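Local structure of uncharacterized protein (Bacteroides vulgatus, 4QB7) at residues G41-Q46 / F63-H68; G120-T125 / Y208-D213; N132-M137 / Q229-F234; T169-I174 / T323-V328. The protein is probably a component of the tip of fimbriae, filamentous cell-surface appendages that mediate cell adhesion and biofilm formation. One frame throughout, in Å; residues are numbered along the deposited sequence.

Contact 1: G41-Q46 / F63-H68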
loop_
_atom_site.group_PDB
_atom_site.type_symbol
_atom_site.label_atom_id
_atom_site.label_comp_id
_atom_site.label_asym_id
_atom_site.label_seq_id
_atom_site.Cartn_x
_atom_site.Cartn_y
_atom_site.Cartn_z
ATOM N N GLY A 41 4.469 13.907 9.029
ATOM C CA GLY A 41 3.743 15.125 9.372
ATOM C C GLY A 41 2.801 14.921 10.546
ATOM O O GLY A 41 2.137 13.886 10.631
ATOM N N ILE A 42 2.748 15.899 11.464
ATOM C CA ILE A 42 1.936 15.849 12.682
ATOM C C ILE A 42 0.828 16.883 12.675
ATOM O O ILE A 42 1.055 18.030 12.297
ATOM C CB ILE A 42 2.817 16.078 13.952
ATOM C CG1 ILE A 42 4.102 15.230 13.943
ATOM C CG2 ILE A 42 2.011 15.884 15.253
ATOM C CD1 ILE A 42 5.143 15.635 15.012
ATOM N N PHE A 43 -0.351 16.474 13.170
ATOM C CA PHE A 43 -1.507 17.295 13.506
ATOM C C PHE A 43 -1.619 17.265 15.001
ATOM O O PHE A 43 -1.487 16.192 15.585
ATOM C CB PHE A 43 -2.797 16.782 12.877
ATOM C CG PHE A 43 -2.892 16.851 11.375
ATOM C CD1 PHE A 43 -2.474 15.778 10.586
ATOM C CD2 PHE A 43 -3.518 17.923 10.752
ATOM C CE1 PHE A 43 -2.630 15.808 9.191
ATOM C CE2 PHE A 43 -3.654 17.967 9.362
ATOM C CZ PHE A 43 -3.216 16.909 8.590
ATOM N N ALA A 44 -1.817 18.413 15.646
ATOM C CA ALA A 44 -1.986 18.458 17.090
ATOM C C ALA A 44 -3.091 19.439 17.450
ATOM O O ALA A 44 -3.120 20.571 16.970
ATOM C CB ALA A 44 -0.685 18.804 17.780
ATOM N N TYR A 45 -4.025 18.969 18.278
ATOM C CA TYR A 45 -5.215 19.688 18.721
ATOM C C TYR A 45 -5.186 19.881 20.230
ATOM O O TYR A 45 -5.290 18.923 20.999
ATOM C CB TYR A 45 -6.472 18.879 18.322
ATOM C CG TYR A 45 -6.669 18.624 16.842
ATOM C CD1 TYR A 45 -5.850 17.732 16.149
ATOM C CD2 TYR A 45 -7.752 19.163 16.164
ATOM C CE1 TYR A 45 -6.053 17.457 14.793
ATOM C CE2 TYR A 45 -7.982 18.869 14.816
ATOM C CZ TYR A 45 -7.102 18.054 14.127
ATOM O OH TYR A 45 -7.309 17.791 12.800
ATOM N N GLN A 46 -5.040 21.112 20.657
ATOM C CA GLN A 46 -5.061 21.427 22.081
ATOM C C GLN A 46 -6.520 21.648 22.557
ATOM O O GLN A 46 -7.262 22.447 21.971
ATOM C CB GLN A 46 -4.183 22.643 22.399
ATOM C CG GLN A 46 -4.021 22.849 23.889
ATOM C CD GLN A 46 -3.241 24.079 24.180
ATOM O OE1 GLN A 46 -2.145 24.023 24.731
ATOM N NE2 GLN A 46 -3.787 25.219 23.799
ATOM N N PHE A 63 -2.659 23.452 17.351
ATOM C CA PHE A 63 -1.355 23.330 18.006
ATOM C C PHE A 63 -0.249 22.982 17.020
ATOM O O PHE A 63 0.853 23.491 17.143
ATOM C CB PHE A 63 -1.443 22.277 19.113
ATOM C CG PHE A 63 -0.304 22.350 20.086
ATOM C CD1 PHE A 63 -0.267 23.338 21.067
ATOM C CD2 PHE A 63 0.745 21.439 20.020
ATOM C CE1 PHE A 63 0.801 23.415 21.954
ATOM C CE2 PHE A 63 1.809 21.513 20.915
ATOM C CZ PHE A 63 1.838 22.505 21.863
HETATM N N MSE A 64 -0.525 22.084 16.069
HETATM C CA MSE A 64 0.416 21.704 15.015
HETATM C C MSE A 64 -0.403 21.426 13.780
HETATM O O MSE A 64 -1.410 20.734 13.884
HETATM C CB MSE A 64 1.279 20.465 15.403
HETATM C CG MSE A 64 2.396 20.736 16.420
HETATM SE SE MSE A 64 3.467 19.143 16.699
HETATM C CE MSE A 64 4.622 19.754 18.056
ATOM N N TYR A 65 -0.017 21.978 12.625
ATOM C CA TYR A 65 -0.719 21.703 11.373
ATOM C C TYR A 65 0.310 21.230 10.377
ATOM O O TYR A 65 1.122 22.032 9.904
ATOM C CB TYR A 65 -1.536 22.912 10.839
ATOM C CG TYR A 65 -2.217 22.574 9.531
ATOM C CD1 TYR A 65 -3.366 21.787 9.504
ATOM C CD2 TYR A 65 -1.629 22.909 8.310
ATOM C CE1 TYR A 65 -3.931 21.371 8.296
ATOM C CE2 TYR A 65 -2.184 22.493 7.099
ATOM C CZ TYR A 65 -3.346 21.744 7.097
ATOM O OH TYR A 65 -3.896 21.355 5.902
ATOM N N ASN A 66 0.322 19.922 10.104
ATOM C CA ASN A 66 1.276 19.290 9.196
ATOM C C ASN A 66 2.716 19.693 9.572
ATOM O O ASN A 66 3.493 20.138 8.721
ATOM C CB ASN A 66 0.950 19.614 7.724
ATOM C CG ASN A 66 1.693 18.772 6.739
ATOM O OD1 ASN A 66 1.874 17.580 6.946
ATOM N ND2 ASN A 66 2.148 19.380 5.653
ATOM N N GLU A 67 3.053 19.560 10.871
ATOM C CA GLU A 67 4.393 19.854 11.391
ATOM C C GLU A 67 5.356 18.817 10.845
ATOM O O GLU A 67 5.098 17.631 10.985
ATOM C CB GLU A 67 4.405 19.871 12.926
ATOM C CG GLU A 67 5.691 20.403 13.534
ATOM C CD GLU A 67 6.042 21.833 13.182
ATOM O OE1 GLU A 67 5.147 22.708 13.251
ATOM O OE2 GLU A 67 7.220 22.080 12.839
ATOM N N HIS A 68 6.423 19.258 10.166
ATOM C CA HIS A 68 7.405 18.360 9.553
ATOM C C HIS A 68 8.389 17.806 10.590
ATOM O O HIS A 68 9.249 18.546 11.104
ATOM C CB HIS A 68 8.165 19.069 8.421
ATOM C CG HIS A 68 8.930 18.132 7.534
ATOM N ND1 HIS A 68 9.874 18.600 6.642
ATOM C CD2 HIS A 68 8.870 16.782 7.438
ATOM C CE1 HIS A 68 10.337 17.534 6.020
ATOM N NE2 HIS A 68 9.762 16.419 6.466
#
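The edge of F43 meets the face of Y65 in an offset edge-to-face pair, the planes at 83° and F43 CE2 3.6 Å from Y65 CE1. L113 touches both side chains, and the Y65 hydroxyl is bonded to S114 O. On the other face of the strand pair, A44 CB sits 3.5 Å from M64 CB. The extended selenomethionine then runs alongside I42, SE 3.9 Å from I42 CG2. This antiparallel pairing carries two irregularities. F63 and M64 both face A44, a classic beta bulge, and A44 O accepts both F63 N (2.9 Å) and M64 N (3.1 Å) from the same face of its carbonyl plane; N66 and E67 together face I42 in a G1 bulge. F63 stays tightly packed: chi1 of -164° swings its ring away from the backbone N and sets CD2 3.7 Å from A44 CB. The looser side is at Q46: OE1 is 4.1 Å from F63 CE1, and the side chain lies about 4 Å from a bound sulfate, probably from the crystallisation liquor.

Contact 2: G120-T125 / Y208-D213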
loop_
_atom_site.group_PDB
_atom_site.type_symbol
_atom_site.label_atom_id
_atom_site.label_comp_id
_atom_site.label_asym_id
_atom_site.label_seq_id
_atom_site.Cartn_x
_atom_site.Cartn_y
_atom_site.Cartn_z
ATOM N N GLY A 120 -12.548 18.819 14.061
ATOM C CA GLY A 120 -12.525 17.381 14.286
ATOM C C GLY A 120 -11.256 16.717 13.812
ATOM O O GLY A 120 -10.318 17.397 13.363
ATOM N N ALA A 121 -11.243 15.365 13.890
ATOM C CA ALA A 121 -10.118 14.549 13.428
ATOM C C ALA A 121 -9.845 14.869 11.953
ATOM O O ALA A 121 -10.789 15.206 11.216
ATOM C CB ALA A 121 -10.410 13.068 13.626
ATOM N N PRO A 122 -8.564 14.910 11.531
ATOM C CA PRO A 122 -8.269 15.295 10.138
ATOM C C PRO A 122 -8.654 14.231 9.090
ATOM O O PRO A 122 -9.180 13.146 9.417
ATOM C CB PRO A 122 -6.757 15.546 10.174
ATOM C CG PRO A 122 -6.257 14.629 11.234
ATOM C CD PRO A 122 -7.328 14.614 12.286
ATOM N N THR A 123 -8.443 14.582 7.802
ATOM C CA THR A 123 -8.678 13.696 6.652
ATOM C C THR A 123 -7.529 13.866 5.663
ATOM O O THR A 123 -6.780 14.854 5.739
ATOM C CB THR A 123 -10.061 13.895 5.950
ATOM O OG1 THR A 123 -10.129 15.149 5.264
ATOM C CG2 THR A 123 -11.238 13.743 6.878
ATOM N N ILE A 124 -7.385 12.872 4.763
ATOM C CA ILE A 124 -6.434 12.807 3.669
ATOM C C ILE A 124 -7.174 12.379 2.419
ATOM O O ILE A 124 -7.849 11.349 2.440
ATOM C CB ILE A 124 -5.272 11.826 3.962
ATOM C CG1 ILE A 124 -4.245 12.411 4.945
ATOM C CG2 ILE A 124 -4.593 11.336 2.662
ATOM C CD1 ILE A 124 -3.260 11.388 5.431
ATOM N N THR A 125 -7.055 13.170 1.337
ATOM C CA THR A 125 -7.517 12.808 0.008
ATOM C C THR A 125 -6.268 12.258 -0.684
ATOM O O THR A 125 -5.248 12.961 -0.797
ATOM C CB THR A 125 -8.182 13.966 -0.711
ATOM O OG1 THR A 125 -9.321 14.350 0.047
ATOM C CG2 THR A 125 -8.605 13.593 -2.145
ATOM N N TYR A 208 -9.442 9.303 3.323
ATOM C CA TYR A 208 -9.108 8.534 4.521
ATOM C C TYR A 208 -9.470 9.398 5.719
ATOM O O TYR A 208 -9.024 10.547 5.814
ATOM C CB TYR A 208 -7.616 8.112 4.559
ATOM C CG TYR A 208 -7.209 7.494 5.882
ATOM C CD1 TYR A 208 -7.441 6.143 6.150
ATOM C CD2 TYR A 208 -6.612 8.262 6.880
ATOM C CE1 TYR A 208 -7.115 5.585 7.390
ATOM C CE2 TYR A 208 -6.309 7.721 8.130
ATOM C CZ TYR A 208 -6.563 6.388 8.382
ATOM O OH TYR A 208 -6.255 5.895 9.623
ATOM N N LYS A 209 -10.270 8.841 6.633
ATOM C CA LYS A 209 -10.754 9.530 7.814
ATOM C C LYS A 209 -10.009 9.065 9.048
ATOM O O LYS A 209 -10.020 7.874 9.374
ATOM C CB LYS A 209 -12.262 9.277 7.989
ATOM C CG LYS A 209 -13.176 9.821 6.903
ATOM C CD LYS A 209 -14.589 9.834 7.459
ATOM C CE LYS A 209 -15.549 8.746 6.997
ATOM N NZ LYS A 209 -14.983 7.372 6.975
ATOM N N PHE A 210 -9.377 10.015 9.761
ATOM C CA PHE A 210 -8.649 9.728 10.988
ATOM C C PHE A 210 -9.605 9.465 12.156
ATOM O O PHE A 210 -9.184 8.891 13.159
ATOM C CB PHE A 210 -7.717 10.888 11.327
ATOM C CG PHE A 210 -6.414 10.886 10.574
ATOM C CD1 PHE A 210 -6.333 11.405 9.296
ATOM C CD2 PHE A 210 -5.255 10.397 11.160
ATOM C CE1 PHE A 210 -5.111 11.451 8.625
ATOM C CE2 PHE A 210 -4.042 10.429 10.479
ATOM C CZ PHE A 210 -3.977 10.963 9.220
ATOM N N ASP A 211 -10.879 9.904 12.052
ATOM C CA ASP A 211 -11.836 9.679 13.126
ATOM C C ASP A 211 -12.080 8.176 13.383
ATOM O O ASP A 211 -12.133 7.776 14.534
ATOM C CB ASP A 211 -13.164 10.392 12.855
ATOM C CG ASP A 211 -13.999 10.584 14.125
ATOM O OD1 ASP A 211 -13.509 11.303 15.083
ATOM O OD2 ASP A 211 -15.125 10.015 14.187
ATOM N N ASN A 212 -12.221 7.346 12.341
ATOM C CA ASN A 212 -12.498 5.927 12.564
ATOM C C ASN A 212 -11.562 4.987 11.768
ATOM O O ASN A 212 -11.845 3.774 11.682
ATOM C CB ASN A 212 -13.960 5.621 12.232
ATOM C CG ASN A 212 -14.357 6.020 10.847
ATOM O OD1 ASN A 212 -13.591 6.646 10.106
ATOM N ND2 ASN A 212 -15.598 5.735 10.503
ATOM N N ASP A 213 -10.467 5.545 11.205
ATOM C CA ASP A 213 -9.463 4.794 10.463
ATOM C C ASP A 213 -10.115 3.989 9.283
ATOM O O ASP A 213 -9.952 2.774 9.158
ATOM C CB ASP A 213 -8.663 3.903 11.441
ATOM C CG ASP A 213 -7.647 2.955 10.853
ATOM O OD1 ASP A 213 -6.917 3.368 9.935
ATOM O OD2 ASP A 213 -7.587 1.799 11.312
HETATM O O HOH W 1 -13.672 14.125 14.639
HETATM O O HOH W 2 -11.686 12.035 10.158
#
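F210 is held between P122 and Y208, with I124 at its edge. CB sits 3.3 Å from P122 O, which also accepts F210 N at 3.2 Å. CG, placed opposite the residue's own carbonyl carbon by a chi1 of -81°, lies 3.8 Å from P122 CG, and CD1 comes to 3.3 Å from P122 O. The ring lies with one face against the proline ring: P122 CG stands 4.1 Å from the F210 centroid and 26° off the normal, a CH-pi contact. Y208 CE2 lies over the centre of the opposite face. At the rim, I124 CD1 touches CE1 (3.7 Å) and CZ of F210. Here the antiparallel pairing of strands 123-127 and 203-209 gives way to loop. I124 and Y208 are its hydrogen-bonded pair, Y208 N reaching I124 O at 2.7 Å and I124 N donating in return to Y208 O. Beyond F210, one water bridges P122 O to D211 N; a second links A121 N to D211 OD1, which also salt-bridges K56.

Contact 3: N132-M137 / Q229-F234. With SO4 (sulfate ion), chain R.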
loop_
_atom_site.group_PDB
_atom_site.type_symbol
_atom_site.label_atom_id
_atom_site.label_comp_id
_atom_site.label_asym_id
_atom_site.label_seq_id
_atom_site.Cartn_x
_atom_site.Cartn_y
_atom_site.Cartn_z
ATOM N N ASN A 132 6.060 5.701 -13.624
ATOM C CA ASN A 132 7.312 4.931 -13.598
ATOM C C ASN A 132 7.009 3.438 -13.412
ATOM O O ASN A 132 7.543 2.800 -12.518
ATOM C CB ASN A 132 8.293 5.476 -12.531
ATOM C CG ASN A 132 9.625 4.751 -12.383
ATOM O OD1 ASN A 132 10.133 4.068 -13.294
ATOM N ND2 ASN A 132 10.196 4.850 -11.193
ATOM N N ASN A 133 6.128 2.891 -14.249
ATOM C CA ASN A 133 5.746 1.474 -14.223
ATOM C C ASN A 133 5.450 0.931 -12.814
ATOM O O ASN A 133 5.961 -0.124 -12.444
ATOM C CB ASN A 133 6.794 0.620 -14.928
ATOM C CG ASN A 133 6.775 0.927 -16.396
ATOM O OD1 ASN A 133 7.761 1.424 -16.943
ATOM N ND2 ASN A 133 5.603 0.757 -17.045
ATOM N N TRP A 134 4.585 1.655 -12.049
ATOM C CA TRP A 134 4.096 1.306 -10.702
ATOM C C TRP A 134 5.190 1.293 -9.621
ATOM O O TRP A 134 4.935 0.814 -8.516
ATOM C CB TRP A 134 3.385 -0.068 -10.726
ATOM C CG TRP A 134 2.353 -0.175 -11.808
ATOM C CD1 TRP A 134 2.540 -0.634 -13.081
ATOM C CD2 TRP A 134 1.004 0.298 -11.742
ATOM N NE1 TRP A 134 1.383 -0.487 -13.810
ATOM C CE2 TRP A 134 0.423 0.086 -13.010
ATOM C CE3 TRP A 134 0.223 0.860 -10.726
ATOM C CZ2 TRP A 134 -0.912 0.401 -13.281
ATOM C CZ3 TRP A 134 -1.098 1.173 -10.992
ATOM C CH2 TRP A 134 -1.654 0.944 -12.258
ATOM N N LYS A 135 6.380 1.831 -9.913
ATOM C CA LYS A 135 7.524 1.761 -9.006
ATOM C C LYS A 135 7.596 2.969 -8.114
ATOM O O LYS A 135 8.460 3.017 -7.245
ATOM C CB LYS A 135 8.846 1.540 -9.790
ATOM C CG LYS A 135 8.764 0.310 -10.722
ATOM C CD LYS A 135 10.080 -0.347 -11.075
ATOM C CE LYS A 135 10.036 -1.080 -12.399
ATOM N NZ LYS A 135 10.322 -0.166 -13.550
ATOM N N ASP A 136 6.652 3.910 -8.262
ATOM C CA ASP A 136 6.607 5.136 -7.466
ATOM C C ASP A 136 5.426 5.184 -6.482
ATOM O O ASP A 136 5.203 6.234 -5.881
ATOM C CB ASP A 136 6.505 6.350 -8.404
ATOM C CG ASP A 136 7.736 6.690 -9.215
ATOM O OD1 ASP A 136 8.791 6.035 -9.003
ATOM O OD2 ASP A 136 7.646 7.617 -10.070
HETATM N N MSE A 137 4.654 4.076 -6.331
HETATM C CA MSE A 137 3.467 4.018 -5.461
HETATM C C MSE A 137 3.868 4.313 -4.036
HETATM O O MSE A 137 4.942 3.899 -3.592
HETATM C CB MSE A 137 2.735 2.656 -5.551
HETATM C CG MSE A 137 2.360 2.256 -6.975
HETATM SE SE MSE A 137 1.460 0.580 -7.060
HETATM C CE MSE A 137 -0.266 1.158 -7.159
ATOM N N GLN A 229 -5.268 -2.210 -16.208
ATOM C CA GLN A 229 -4.019 -1.576 -15.780
ATOM C C GLN A 229 -2.899 -2.497 -16.104
ATOM O O GLN A 229 -2.872 -3.603 -15.567
ATOM C CB GLN A 229 -4.059 -1.242 -14.268
ATOM C CG GLN A 229 -5.203 -0.294 -13.864
ATOM C CD GLN A 229 -5.102 1.080 -14.496
ATOM O OE1 GLN A 229 -4.041 1.728 -14.497
ATOM N NE2 GLN A 229 -6.209 1.549 -15.062
ATOM N N ASP A 230 -2.000 -2.081 -17.025
ATOM C CA ASP A 230 -0.881 -2.914 -17.468
ATOM C C ASP A 230 0.253 -2.921 -16.462
ATOM O O ASP A 230 0.847 -1.874 -16.168
ATOM C CB ASP A 230 -0.355 -2.489 -18.847
ATOM C CG ASP A 230 0.412 -3.585 -19.589
ATOM O OD1 ASP A 230 0.627 -4.681 -19.000
ATOM O OD2 ASP A 230 0.783 -3.358 -20.765
ATOM N N LEU A 231 0.567 -4.138 -15.967
ATOM C CA LEU A 231 1.618 -4.406 -14.989
ATOM C C LEU A 231 2.826 -5.104 -15.618
ATOM O O LEU A 231 3.748 -5.465 -14.899
ATOM C CB LEU A 231 1.064 -5.308 -13.855
ATOM C CG LEU A 231 -0.136 -4.841 -13.053
ATOM C CD1 LEU A 231 -0.571 -5.924 -12.134
ATOM C CD2 LEU A 231 0.208 -3.620 -12.224
ATOM N N SER A 232 2.827 -5.319 -16.939
ATOM C CA SER A 232 3.886 -6.058 -17.655
ATOM C C SER A 232 5.289 -5.519 -17.421
ATOM O O SER A 232 6.215 -6.325 -17.250
ATOM C CB SER A 232 3.612 -6.109 -19.152
ATOM O OG SER A 232 2.362 -6.735 -19.382
ATOM N N ASP A 233 5.467 -4.190 -17.408
ATOM C CA ASP A 233 6.809 -3.631 -17.204
ATOM C C ASP A 233 7.194 -3.558 -15.709
ATOM O O ASP A 233 8.332 -3.194 -15.396
ATOM C CB ASP A 233 6.955 -2.247 -17.869
ATOM C CG ASP A 233 6.829 -2.269 -19.373
ATOM O OD1 ASP A 233 7.342 -3.226 -20.003
ATOM O OD2 ASP A 233 6.198 -1.350 -19.921
ATOM N N PHE A 234 6.258 -3.910 -14.802
ATOM C CA PHE A 234 6.497 -3.914 -13.371
ATOM C C PHE A 234 7.136 -5.243 -13.002
ATOM O O PHE A 234 7.905 -5.336 -12.030
ATOM C CB PHE A 234 5.188 -3.668 -12.591
ATOM C CG PHE A 234 5.345 -3.749 -11.084
ATOM C CD1 PHE A 234 5.978 -2.728 -10.374
ATOM C CD2 PHE A 234 4.907 -4.881 -10.375
ATOM C CE1 PHE A 234 6.160 -2.827 -8.993
ATOM C CE2 PHE A 234 5.065 -4.962 -8.985
ATOM C CZ PHE A 234 5.691 -3.934 -8.307
HETATM S S SO4 R . 5.336 7.175 -16.734
HETATM O O1 SO4 R . 6.195 7.632 -15.642
HETATM O O2 SO4 R . 4.522 5.986 -16.371
HETATM O O3 SO4 R . 4.447 8.273 -17.109
HETATM O O4 SO4 R . 6.204 6.812 -17.857
HETATM O O HOH W 3 3.697 -1.599 -16.603
#
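A type I' beta turn, N132 to K135, presents N133 and W134 to the short strand 229-230 and the loop after it. Both central residues have positive phi, and K135 N closes the turn on N132 O at 3.0 Å. The indole of W134 carries the contact. Its NE1 donates to D230 O at 2.8 Å, from above the carbonyl plane (35° out of it), while L231 CD2 lies over one face, 3.7 Å from the centroid of the five-membered ring in a CH-pi contact. At the far edge, W134 CH2 meets Q229 OE1 at 3.4 Å, the amide nearly perpendicular to the indole and its NE2 bonded to T227 O. Nearer the backbone, W134 CB packs 3.7 Å from F234 CD1. The receiving loop is shaped by an Asx turn: D230 OD1 accepts both S232 N and S232 OG. An alanine in place of W134 would probably deprive D230 O of its indole donor and open a gap against L231 CD2 and Q229. Toward the exposed margin, one water joins N133 ND2, D230 O and D233 N. At the start of the turn, N132 N binds O1 of a sulfate ion, probably from the crystallisation liquor, at 2.8 Å.

Contact 4: T169-I174 / T323-V328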
loop_
_atom_site.group_PDB
_atom_site.type_symbol
_atom_site.label_atom_id
_atom_site.label_comp_id
_atom_site.label_asym_id
_atom_site.label_seq_id
_atom_site.Cartn_x
_atom_site.Cartn_y
_atom_site.Cartn_z
ATOM N N THR A 169 -3.716 -1.535 0.836
ATOM C CA THR A 169 -3.602 -2.972 0.652
ATOM C C THR A 169 -2.297 -3.221 -0.117
ATOM O O THR A 169 -1.938 -2.447 -1.022
ATOM C CB THR A 169 -4.848 -3.595 0.005
ATOM O OG1 THR A 169 -4.762 -5.004 0.159
ATOM C CG2 THR A 169 -5.005 -3.267 -1.452
ATOM N N GLN A 170 -1.564 -4.254 0.276
ATOM C CA GLN A 170 -0.354 -4.613 -0.450
ATOM C C GLN A 170 -0.551 -5.881 -1.294
ATOM O O GLN A 170 -1.091 -6.867 -0.786
ATOM C CB GLN A 170 0.821 -4.828 0.499
ATOM C CG GLN A 170 2.138 -4.853 -0.258
ATOM C CD GLN A 170 3.295 -5.292 0.571
ATOM O OE1 GLN A 170 4.112 -6.096 0.145
ATOM N NE2 GLN A 170 3.436 -4.755 1.751
ATOM N N ILE A 171 -0.119 -5.849 -2.574
ATOM C CA ILE A 171 -0.037 -7.021 -3.459
ATOM C C ILE A 171 1.443 -7.325 -3.408
ATOM O O ILE A 171 2.228 -6.668 -4.111
ATOM C CB ILE A 171 -0.629 -6.864 -4.895
ATOM C CG1 ILE A 171 -2.088 -6.339 -4.906
ATOM C CG2 ILE A 171 -0.501 -8.146 -5.682
ATOM C CD1 ILE A 171 -3.049 -6.875 -3.746
ATOM N N ALA A 172 1.840 -8.153 -2.403
ATOM C CA ALA A 172 3.245 -8.490 -2.123
ATOM C C ALA A 172 3.892 -9.247 -3.277
ATOM O O ALA A 172 5.084 -9.062 -3.537
ATOM C CB ALA A 172 3.332 -9.316 -0.861
ATOM N N ASN A 173 3.112 -10.108 -3.956
ATOM C CA ASN A 173 3.574 -10.881 -5.094
ATOM C C ASN A 173 2.448 -11.600 -5.793
ATOM O O ASN A 173 1.360 -11.748 -5.262
ATOM C CB ASN A 173 4.642 -11.910 -4.682
ATOM C CG ASN A 173 5.843 -11.899 -5.581
ATOM O OD1 ASN A 173 5.732 -11.965 -6.796
ATOM N ND2 ASN A 173 7.017 -11.762 -5.004
ATOM N N ILE A 174 2.734 -12.028 -7.016
ATOM C CA ILE A 174 1.925 -12.881 -7.873
ATOM C C ILE A 174 2.915 -13.951 -8.324
ATOM O O ILE A 174 3.922 -13.633 -8.961
ATOM C CB ILE A 174 1.181 -12.153 -9.003
ATOM C CG1 ILE A 174 0.255 -11.081 -8.413
ATOM C CG2 ILE A 174 0.380 -13.176 -9.807
ATOM C CD1 ILE A 174 -0.283 -10.099 -9.341
ATOM N N THR A 323 -3.616 -5.565 4.898
ATOM C CA THR A 323 -3.262 -6.946 4.553
ATOM C C THR A 323 -2.252 -6.950 3.415
ATOM O O THR A 323 -2.353 -6.125 2.508
ATOM C CB THR A 323 -4.531 -7.729 4.177
ATOM O OG1 THR A 323 -5.439 -7.692 5.263
ATOM C CG2 THR A 323 -4.269 -9.180 3.865
ATOM N N LYS A 324 -1.279 -7.877 3.479
ATOM C CA LYS A 324 -0.321 -8.215 2.417
ATOM C C LYS A 324 -0.893 -9.430 1.671
ATOM O O LYS A 324 -1.014 -10.495 2.279
ATOM C CB LYS A 324 1.090 -8.565 2.966
ATOM C CG LYS A 324 1.874 -7.418 3.570
ATOM C CD LYS A 324 3.380 -7.705 3.614
ATOM C CE LYS A 324 3.847 -8.390 4.876
ATOM N NZ LYS A 324 5.256 -8.841 4.752
ATOM N N HIS A 325 -1.254 -9.291 0.384
ATOM C CA HIS A 325 -1.773 -10.426 -0.405
ATOM C C HIS A 325 -0.725 -10.968 -1.366
ATOM O O HIS A 325 -0.064 -10.198 -2.077
ATOM C CB HIS A 325 -3.027 -10.055 -1.212
ATOM C CG HIS A 325 -4.206 -9.605 -0.402
ATOM N ND1 HIS A 325 -5.131 -10.509 0.085
ATOM C CD2 HIS A 325 -4.634 -8.350 -0.119
ATOM C CE1 HIS A 325 -6.056 -9.783 0.694
ATOM N NE2 HIS A 325 -5.811 -8.479 0.575
ATOM N N THR A 326 -0.555 -12.294 -1.363
ATOM C CA THR A 326 0.284 -13.016 -2.327
ATOM C C THR A 326 -0.631 -13.954 -3.056
ATOM O O THR A 326 -1.225 -14.834 -2.416
ATOM C CB THR A 326 1.461 -13.788 -1.690
ATOM O OG1 THR A 326 2.300 -12.908 -0.941
ATOM C CG2 THR A 326 2.273 -14.572 -2.735
ATOM N N TYR A 327 -0.784 -13.769 -4.367
ATOM C CA TYR A 327 -1.629 -14.677 -5.147
ATOM C C TYR A 327 -0.785 -15.766 -5.756
ATOM O O TYR A 327 0.235 -15.473 -6.393
ATOM C CB TYR A 327 -2.385 -13.940 -6.244
ATOM C CG TYR A 327 -3.267 -12.817 -5.766
ATOM C CD1 TYR A 327 -4.393 -13.071 -4.987
ATOM C CD2 TYR A 327 -3.025 -11.502 -6.158
ATOM C CE1 TYR A 327 -5.206 -12.032 -4.531
ATOM C CE2 TYR A 327 -3.845 -10.455 -5.727
ATOM C CZ TYR A 327 -4.929 -10.726 -4.906
ATOM O OH TYR A 327 -5.757 -9.708 -4.495
ATOM N N VAL A 328 -1.172 -17.030 -5.530
ATOM C CA VAL A 328 -0.473 -18.156 -6.141
ATOM C C VAL A 328 -1.400 -18.727 -7.196
ATOM O O VAL A 328 -2.505 -19.169 -6.873
ATOM C CB VAL A 328 0.015 -19.201 -5.115
ATOM C CG1 VAL A 328 0.734 -20.364 -5.805
ATOM C CG2 VAL A 328 0.911 -18.544 -4.063
#
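Segments 169-174 and 323-328 run parallel, their axes 4.5 Å apart at closest approach and their directions 30° apart, and Q170 is bonded through both its backbone N and its backbone O: N donates to T323 O at 3.0 Å and O accepts H325 N at 2.7 Å. A one-residue shift follows, a beta bulge at A172, after which Y327 N bonds N173 O at 3.1 Å. On one face the Q170 and K324 chains run alongside each other in the same direction. Q170 is fully extended, CG anti to N (chi1 -166°), which lays NE2 3.5 Å from K324 CD. An alanine at Q170 is likely to leave the aliphatic part of K324 without this flank and open a gap beside W347, which Q170 also touches. The other face holds H325 and Y327. T169 OG1, hydrogen-bonded to K320 O, stands in the imidazole plane at its edge, 3.4 Å from H325 CD2, while T323 CG2 lies over one face; H325 ND1 is bonded to D342 OD1 and NE2 to K320 N, which should hold the ring's rotation. I174 CG1 meets the edge of the Y327 ring, 4.0 Å from CD2, and I171 packs obliquely on it, the Y327 hydroxyl being bonded to T318. Within the mixed sheet, strand 259-270 bonds to the edge of 159-178 facing away from 323-331, and strand 338-346 to the far edge of 323-331.

In the fold
From the N terminus, contact 1 comes first and is complete before the rest begin, closing a loop of 16 residues that includes helix 52-55. The chain then opens contacts 2, 3 and 4 in turn, at 120-125, 132-137 and 169-174, and closes them in the same order, so each of these three crosses the other two. Contacts 1 and 2 touch, F43 and Y45 packing on P122, which joins the mixed sheet to the sheet of 123-127 and 203-209. Contact 3 ties the loop between strands 123-127 and 141-143 to strand 229-230, in the sheet with 186-196. Contact 4, its centre about 15 Å away, joins strands 159-178 and 323-331 of the mixed sheet that contact 1 also reaches.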